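Side-chain contacts in putative hydrogenase (Pyrococcus furiosus, PDB 3LYU), which probably acts in electron transfer as a flavin- and [2Fe-2S]-dependent oxidoreductase, of which this chain is one alpha-beta domain: residues L22-Y27 / E97-L102; E32-A37 / E65-R70; L50-E55 / S92-E97. All blocks are in the same frame, centred on the assembly; numbering follows the deposited sequence.

Contact 1: residues L22-Y27 / E97-L102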
# COMPACT_ATOMS: atom_id res chain seq x y z
N LEU B 22 23.72 3.26 5.33
CA LEU B 22 24.05 4.61 4.93
C LEU B 22 22.71 5.34 4.88
O LEU B 22 21.94 5.18 3.93
CB LEU B 22 24.70 4.61 3.54
CG LEU B 22 24.85 6.02 2.96
CD1 LEU B 22 25.62 6.91 3.93
CD2 LEU B 22 25.56 5.96 1.63
N ALA B 23 22.43 6.12 5.92
CA ALA B 23 21.19 6.87 5.97
C ALA B 23 21.46 8.29 5.46
O ALA B 23 22.20 9.05 6.08
CB ALA B 23 20.67 6.90 7.40
N ILE B 24 20.85 8.64 4.32
CA ILE B 24 21.03 9.95 3.69
C ILE B 24 19.84 10.90 3.88
O ILE B 24 18.68 10.50 3.81
CB ILE B 24 21.27 9.79 2.19
CG1 ILE B 24 22.41 8.81 1.96
CG2 ILE B 24 21.61 11.12 1.57
CD1 ILE B 24 22.61 8.47 0.53
N GLY B 25 20.15 12.17 4.12
CA GLY B 25 19.11 13.16 4.30
C GLY B 25 19.49 14.40 3.52
O GLY B 25 20.50 15.03 3.82
N ALA B 26 18.71 14.74 2.51
CA ALA B 26 18.99 15.93 1.71
C ALA B 26 18.18 17.11 2.23
O ALA B 26 16.99 16.98 2.54
CB ALA B 26 18.65 15.66 0.26
N TYR B 27 18.82 18.26 2.33
CA TYR B 27 18.15 19.46 2.81
C TYR B 27 17.52 19.19 4.18
O TYR B 27 18.18 18.64 5.05
CB TYR B 27 17.08 19.94 1.79
CG TYR B 27 17.61 20.24 0.39
CD1 TYR B 27 17.44 19.33 -0.66
CD2 TYR B 27 18.30 21.43 0.12
CE1 TYR B 27 17.95 19.59 -1.93
CE2 TYR B 27 18.81 21.70 -1.16
CZ TYR B 27 18.63 20.78 -2.18
OH TYR B 27 19.14 21.04 -3.44
N GLU B 97 28.45 12.52 -6.05
CA GLU B 97 29.88 12.38 -5.80
C GLU B 97 30.23 11.73 -4.47
O GLU B 97 31.04 10.80 -4.43
CB GLU B 97 30.56 13.76 -5.89
CG GLU B 97 30.32 14.49 -7.22
CD GLU B 97 31.04 15.83 -7.30
OE1 GLU B 97 30.91 16.64 -6.36
OE2 GLU B 97 31.72 16.07 -8.32
N LYS B 98 29.62 12.20 -3.38
CA LYS B 98 29.90 11.65 -2.05
C LYS B 98 29.43 10.21 -1.89
O LYS B 98 30.10 9.40 -1.24
CB LYS B 98 29.26 12.51 -0.96
CG LYS B 98 30.25 12.95 0.14
CD LYS B 98 31.12 11.80 0.63
CE LYS B 98 31.93 12.17 1.86
NZ LYS B 98 32.76 13.38 1.64
N VAL B 99 28.27 9.89 -2.47
CA VAL B 99 27.72 8.54 -2.40
C VAL B 99 28.59 7.59 -3.23
O VAL B 99 29.01 6.54 -2.76
CB VAL B 99 26.27 8.52 -2.94
CG1 VAL B 99 25.75 7.09 -3.03
CG2 VAL B 99 25.38 9.35 -2.03
N ARG B 100 28.85 7.99 -4.47
CA ARG B 100 29.70 7.23 -5.37
C ARG B 100 31.00 6.94 -4.63
O ARG B 100 31.53 5.83 -4.68
CB ARG B 100 30.00 8.07 -6.61
CG ARG B 100 31.10 7.52 -7.50
CD ARG B 100 30.58 6.36 -8.32
NE ARG B 100 29.62 6.80 -9.33
CZ ARG B 100 28.91 5.97 -10.08
NH1 ARG B 100 29.05 4.65 -9.95
NH2 ARG B 100 28.07 6.45 -10.98
N GLU B 101 31.51 7.95 -3.95
CA GLU B 101 32.75 7.86 -3.19
C GLU B 101 32.67 6.93 -1.98
O GLU B 101 33.65 6.28 -1.62
CB GLU B 101 33.17 9.26 -2.75
CG GLU B 101 34.13 9.29 -1.58
CD GLU B 101 34.39 10.71 -1.08
OE1 GLU B 101 34.94 10.87 0.03
OE2 GLU B 101 34.05 11.66 -1.81
N LEU B 102 31.51 6.88 -1.33
CA LEU B 102 31.33 6.04 -0.16
C LEU B 102 31.03 4.59 -0.50
O LEU B 102 31.26 3.70 0.31
CB LEU B 102 30.20 6.58 0.70
CG LEU B 102 30.51 7.81 1.56
CD1 LEU B 102 29.20 8.32 2.15
CD2 LEU B 102 31.50 7.45 2.66
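I24 and V99 meet through single methyl groups, CD1 of I24 lying 3.9 Å from CG2 of V99. A second pair lies next to it, three residues on along the helix and two back along the strand: CD1 of L22 faces CD1 of L102 at 4.2 Å. Both are plain apolar contacts, and no hydrogen bond joins 22-27 to 97-102. The isoleucine owes its reach to an extended chain. Its CG1 is anti to the carbonyl carbon, and CD1 continues straight on (chi2 173°), so the outermost methyl is carried from the strand to the helix. On V99 the touching branch is the one beside the backbone N. The two side chains approach each other obliquely.

L22 and I24 alternate with A23 along strand 20-26 and point to the same side of the sheet. Backbone bonds pin this strand between its neighbours: L22 and I24 pair with F112, and A23 pairs with T48 and L50. On the other side of the contact, L102 N bonds to K98 O at 2.9 Å within the helix. Further out, L102 O accepts a bond from W108 NE1, and V99 also packs on V126 of helix 117-130. K98 takes no part across the contact; its NZ forms a salt bridge with E74 OE2.

Helix 84-104 belongs to the crossover from strand 70-76 to strand 110-114, and here it lies over the middle of a parallel sheet. With all four touching residues buried and only methyls meeting, the attraction is dispersive and hydrophobic, with no polar bond across the contact.

Contact 2: residues E32-A37 / E65-R70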
# COMPACT_ATOMS: atom_id res chain seq x y z
N GLU B 32 13.95 14.12 9.44
CA GLU B 32 13.20 12.88 9.47
C GLU B 32 14.08 11.63 9.59
O GLU B 32 13.73 10.69 10.29
CB GLU B 32 12.31 12.80 8.22
CG GLU B 32 11.33 11.65 8.21
CD GLU B 32 10.31 11.76 7.11
OE1 GLU B 32 9.50 10.82 6.94
OE2 GLU B 32 10.32 12.81 6.41
N VAL B 33 15.21 11.62 8.90
CA VAL B 33 16.09 10.45 8.99
C VAL B 33 16.74 10.37 10.37
O VAL B 33 17.11 9.29 10.82
CB VAL B 33 17.20 10.45 7.86
CG1 VAL B 33 17.41 11.84 7.30
CG2 VAL B 33 18.52 9.92 8.40
N TYR B 34 16.84 11.50 11.06
CA TYR B 34 17.45 11.49 12.39
C TYR B 34 16.87 10.41 13.30
O TYR B 34 17.58 9.47 13.65
CB TYR B 34 17.32 12.86 13.05
CG TYR B 34 17.79 12.87 14.49
CD1 TYR B 34 19.03 12.30 14.86
CD2 TYR B 34 17.02 13.46 15.49
CE1 TYR B 34 19.48 12.33 16.18
CE2 TYR B 34 17.46 13.50 16.81
CZ TYR B 34 18.68 12.94 17.16
OH TYR B 34 19.11 12.99 18.46
N PRO B 35 15.59 10.53 13.70
CA PRO B 35 15.01 9.51 14.57
C PRO B 35 15.08 8.08 14.02
O PRO B 35 15.11 7.11 14.77
CB PRO B 35 13.59 10.00 14.78
CG PRO B 35 13.32 10.82 13.55
CD PRO B 35 14.60 11.57 13.39
N ILE B 36 15.12 7.95 12.71
CA ILE B 36 15.21 6.65 12.09
C ILE B 36 16.60 6.05 12.26
O ILE B 36 16.74 4.89 12.66
CB ILE B 36 14.90 6.74 10.59
CG1 ILE B 36 13.43 7.14 10.40
CG2 ILE B 36 15.20 5.43 9.90
CD1 ILE B 36 12.98 7.20 8.95
N ALA B 37 17.62 6.84 11.94
CA ALA B 37 19.02 6.40 12.04
C ALA B 37 19.41 6.14 13.49
O ALA B 37 20.21 5.27 13.79
CB ALA B 37 19.93 7.46 11.43
N GLU B 65 25.77 12.78 15.54
CA GLU B 65 27.15 12.32 15.52
C GLU B 65 27.24 11.44 16.75
O GLU B 65 28.04 10.51 16.82
CB GLU B 65 28.13 13.49 15.67
CG GLU B 65 28.23 14.41 14.47
CD GLU B 65 29.29 15.49 14.65
OE1 GLU B 65 29.27 16.18 15.70
OE2 GLU B 65 30.13 15.66 13.75
N LYS B 66 26.39 11.74 17.72
CA LYS B 66 26.31 11.02 18.98
C LYS B 66 25.38 9.81 18.91
O LYS B 66 25.42 8.94 19.77
CB LYS B 66 25.83 11.99 20.07
CG LYS B 66 25.85 11.43 21.48
CD LYS B 66 25.54 12.51 22.50
CE LYS B 66 25.69 11.99 23.92
NZ LYS B 66 25.43 13.07 24.92
N ALA B 67 24.54 9.76 17.88
CA ALA B 67 23.59 8.67 17.69
C ALA B 67 24.02 7.60 16.68
O ALA B 67 23.58 6.45 16.76
CB ALA B 67 22.23 9.23 17.30
N VAL B 68 24.87 7.95 15.72
CA VAL B 68 25.33 7.00 14.72
C VAL B 68 26.84 6.79 14.84
O VAL B 68 27.52 7.56 15.51
CB VAL B 68 25.01 7.47 13.29
CG1 VAL B 68 23.52 7.74 13.15
CG2 VAL B 68 25.82 8.72 12.96
N THR B 69 27.36 5.76 14.19
CA THR B 69 28.80 5.51 14.26
C THR B 69 29.51 6.70 13.64
O THR B 69 30.48 7.20 14.20
CB THR B 69 29.20 4.23 13.50
OG1 THR B 69 29.24 4.48 12.09
CG2 THR B 69 28.20 3.13 13.77
N ARG B 70 29.01 7.17 12.50
CA ARG B 70 29.60 8.31 11.79
C ARG B 70 28.59 9.20 11.06
O ARG B 70 27.74 8.72 10.31
CB ARG B 70 30.62 7.81 10.78
CG ARG B 70 31.36 8.91 10.09
CD ARG B 70 31.53 8.58 8.63
NE ARG B 70 32.18 7.34 8.38
CZ ARG B 70 31.89 6.26 7.68
NH1 ARG B 70 32.85 5.36 7.75
NH2 ARG B 70 30.80 5.99 6.96
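A37 N donates to V33 O at 2.7 Å, and this helical bond holds the turn that carries A37 CB to the loop. That methyl meets CG1 of V68 at 4.0 Å. CG1 is the branch of V68 lying anti to the carbonyl carbon. It also comes within 4.2 Å of A37 O, so it lies near both the methyl and the carbonyl oxygen of the alanine. The second pair is Y34 and A67. The ring is swung out with CG anti to the backbone N (chi1 173°), and its CE1 approaches A67 CB at 4.3 Å, obliquely to the ring.

The helix, 29-42, is the crossover of a beta-alpha-beta unit that links strands 20-26 and 46-54. Residues 65-70 lead from helix 61-65 into strand 70-76, an outermost strand of the sheet in this chain. Both sides also touch strand 46-54, V68 from the loop on V47 and A37 from the helix on T49. A67 also touches K38, one turn on from Y34. P35, whose N makes no bond to the preceding turn, kinks the helix and packs on I43 of the third subunit.

Contact 3: residues L50-E55 / S92-E97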
# COMPACT_ATOMS: atom_id res chain seq x y z
N LEU B 50 24.49 10.83 6.18
CA LEU B 50 25.06 11.84 5.31
C LEU B 50 24.03 12.94 5.13
O LEU B 50 22.90 12.68 4.76
CB LEU B 50 25.42 11.22 3.95
CG LEU B 50 25.68 12.22 2.81
CD1 LEU B 50 26.92 13.02 3.10
CD2 LEU B 50 25.82 11.47 1.49
N HIS B 51 24.42 14.18 5.42
CA HIS B 51 23.51 15.29 5.25
C HIS B 51 24.08 16.22 4.19
O HIS B 51 25.13 16.84 4.40
CB HIS B 51 23.33 16.09 6.55
CG HIS B 51 22.30 17.17 6.46
ND1 HIS B 51 22.26 18.24 7.33
CD2 HIS B 51 21.26 17.35 5.60
CE1 HIS B 51 21.24 19.02 7.02
NE2 HIS B 51 20.62 18.51 5.97
N VAL B 52 23.40 16.31 3.04
CA VAL B 52 23.85 17.19 1.98
C VAL B 52 22.84 18.34 1.89
O VAL B 52 21.65 18.12 1.63
CB VAL B 52 23.95 16.46 0.61
CG1 VAL B 52 24.57 17.38 -0.43
CG2 VAL B 52 24.77 15.18 0.76
N THR B 53 23.33 19.55 2.13
CA THR B 53 22.47 20.73 2.10
C THR B 53 23.34 21.97 1.91
O THR B 53 24.54 21.83 1.70
CB THR B 53 21.65 20.84 3.41
OG1 THR B 53 20.62 21.82 3.25
CG2 THR B 53 22.55 21.24 4.58
N PHE B 54 22.74 23.16 1.96
CA PHE B 54 23.50 24.40 1.80
C PHE B 54 24.14 24.82 3.12
O PHE B 54 23.62 24.51 4.18
CB PHE B 54 22.59 25.51 1.27
CG PHE B 54 22.14 25.30 -0.14
CD1 PHE B 54 23.08 25.17 -1.17
CD2 PHE B 54 20.79 25.22 -0.45
CE1 PHE B 54 22.67 24.97 -2.49
CE2 PHE B 54 20.37 25.02 -1.77
CZ PHE B 54 21.32 24.89 -2.79
N GLU B 55 25.28 25.50 3.04
CA GLU B 55 25.99 25.92 4.24
C GLU B 55 25.11 26.47 5.37
O GLU B 55 25.29 26.09 6.54
CB GLU B 55 27.05 26.96 3.88
CG GLU B 55 28.19 26.41 3.05
CD GLU B 55 29.27 27.44 2.76
OE1 GLU B 55 30.25 27.10 2.05
OE2 GLU B 55 29.13 28.60 3.23
N SER B 92 22.84 18.48 -5.86
CA SER B 92 22.61 17.22 -6.54
C SER B 92 23.96 16.60 -6.94
O SER B 92 24.16 15.39 -6.81
CB SER B 92 21.77 17.44 -7.79
OG SER B 92 20.46 17.86 -7.48
N GLN B 93 24.88 17.43 -7.41
CA GLN B 93 26.20 16.97 -7.81
C GLN B 93 27.01 16.45 -6.62
O GLN B 93 27.55 15.35 -6.67
CB GLN B 93 26.98 18.11 -8.46
CG GLN B 93 26.42 18.59 -9.79
CD GLN B 93 26.35 17.49 -10.84
OE1 GLN B 93 25.39 16.70 -10.88
NE2 GLN B 93 27.37 17.42 -11.70
N ARG B 94 27.09 17.25 -5.57
CA ARG B 94 27.82 16.90 -4.35
C ARG B 94 27.26 15.60 -3.77
O ARG B 94 27.98 14.84 -3.12
CB ARG B 94 27.69 18.02 -3.33
CG ARG B 94 28.33 17.74 -1.98
CD ARG B 94 29.85 17.85 -2.05
NE ARG B 94 30.30 19.23 -2.23
CZ ARG B 94 30.33 20.14 -1.27
NH1 ARG B 94 30.75 21.38 -1.54
NH2 ARG B 94 29.96 19.82 -0.03
N LEU B 95 25.98 15.37 -4.00
CA LEU B 95 25.28 14.19 -3.50
C LEU B 95 25.68 12.90 -4.23
O LEU B 95 25.87 11.86 -3.60
CB LEU B 95 23.77 14.40 -3.60
CG LEU B 95 22.85 13.34 -2.99
CD1 LEU B 95 23.02 13.29 -1.48
CD2 LEU B 95 21.41 13.69 -3.34
N LYS B 96 25.79 12.97 -5.56
CA LYS B 96 26.17 11.80 -6.34
C LYS B 96 27.62 11.48 -6.04
O LYS B 96 27.98 10.32 -5.80
CB LYS B 96 26.03 12.08 -7.83
CG LYS B 96 24.79 12.84 -8.19
CD LYS B 96 24.76 13.20 -9.67
CE LYS B 96 24.45 11.98 -10.52
NZ LYS B 96 24.30 12.38 -11.95
N GLU B 97 28.45 12.52 -6.05
CA GLU B 97 29.88 12.38 -5.80
C GLU B 97 30.23 11.73 -4.47
O GLU B 97 31.04 10.80 -4.43
CB GLU B 97 30.56 13.76 -5.89
CG GLU B 97 30.32 14.49 -7.22
CD GLU B 97 31.04 15.83 -7.30
OE1 GLU B 97 30.91 16.64 -6.36
OE2 GLU B 97 31.72 16.07 -8.32
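V52 has CG1 anti to its backbone nitrogen (chi1 -173°), which sets CG2 beside that nitrogen; L95 likewise has CG anti to N (chi1 -174°), and its CD1 then reaches the valine. The setting is a parallel-sheet, Rossmann-like alpha-beta fold, with helix 84-104 packed on strand 46-54. The axes of 50-54 and 92-97 approach to 8.5 Å and run nearly antiparallel, at 160°. This is as expected where a crossover helix returns over parallel strands.

The leucine methyl CD1 sits 3.4 Å from CG2 of V52, shorter than usual for two carbons. It is also 3.9 Å from CB of V52. The short value indicates tight packing, though its exact length should be read with caution. The two side chains meet at a slant. CD1 of L95 thus meets V52 closely and L50 only loosely. L95 also packs on V123 of helix 117-130, and so touches both the sheet and a second helix.

R94 offers its aliphatic part to the same valine, with CG of R94 lying 4.1 Å from CG1 of V52. Its chain bends at chi2 and chi3 and carries the guanidinium off to a salt bridge between NH2 and E74 OE1. The arginine thus covers V52 with carbon while its charge is matched on the neighbouring strand. H51 points to the other face of the sheet; T53 CG2 lies above one face of its ring, toward the rim, and its NE2 bonds to Y27 O.

The remaining touch is lighter: CD2 of L50 stands 4.5 Å from CD1 of L95.

Overall arrangement
Contacts 1 and 3 lie side by side, their centres about 7 Å apart. Both join helix 84-104 to the parallel sheet, through neighbouring strands 20-26 and 46-54. Contact 2 packs helix 29-42 against a loop on the other side of the sheet, with its centre about 14 Å from contact 1 and 17 Å from contact 3. It still touches contact 1, where V33 meets A23 and G25, and A37 meets A23. Along the chain, contact 1 spans the other two, while contacts 2 and 3 interleave. The result is a three-layered domain whose strand order, 3-2-1-4-5, is consistent with the nucleotide-binding domain of ferredoxin reductase-like proteins.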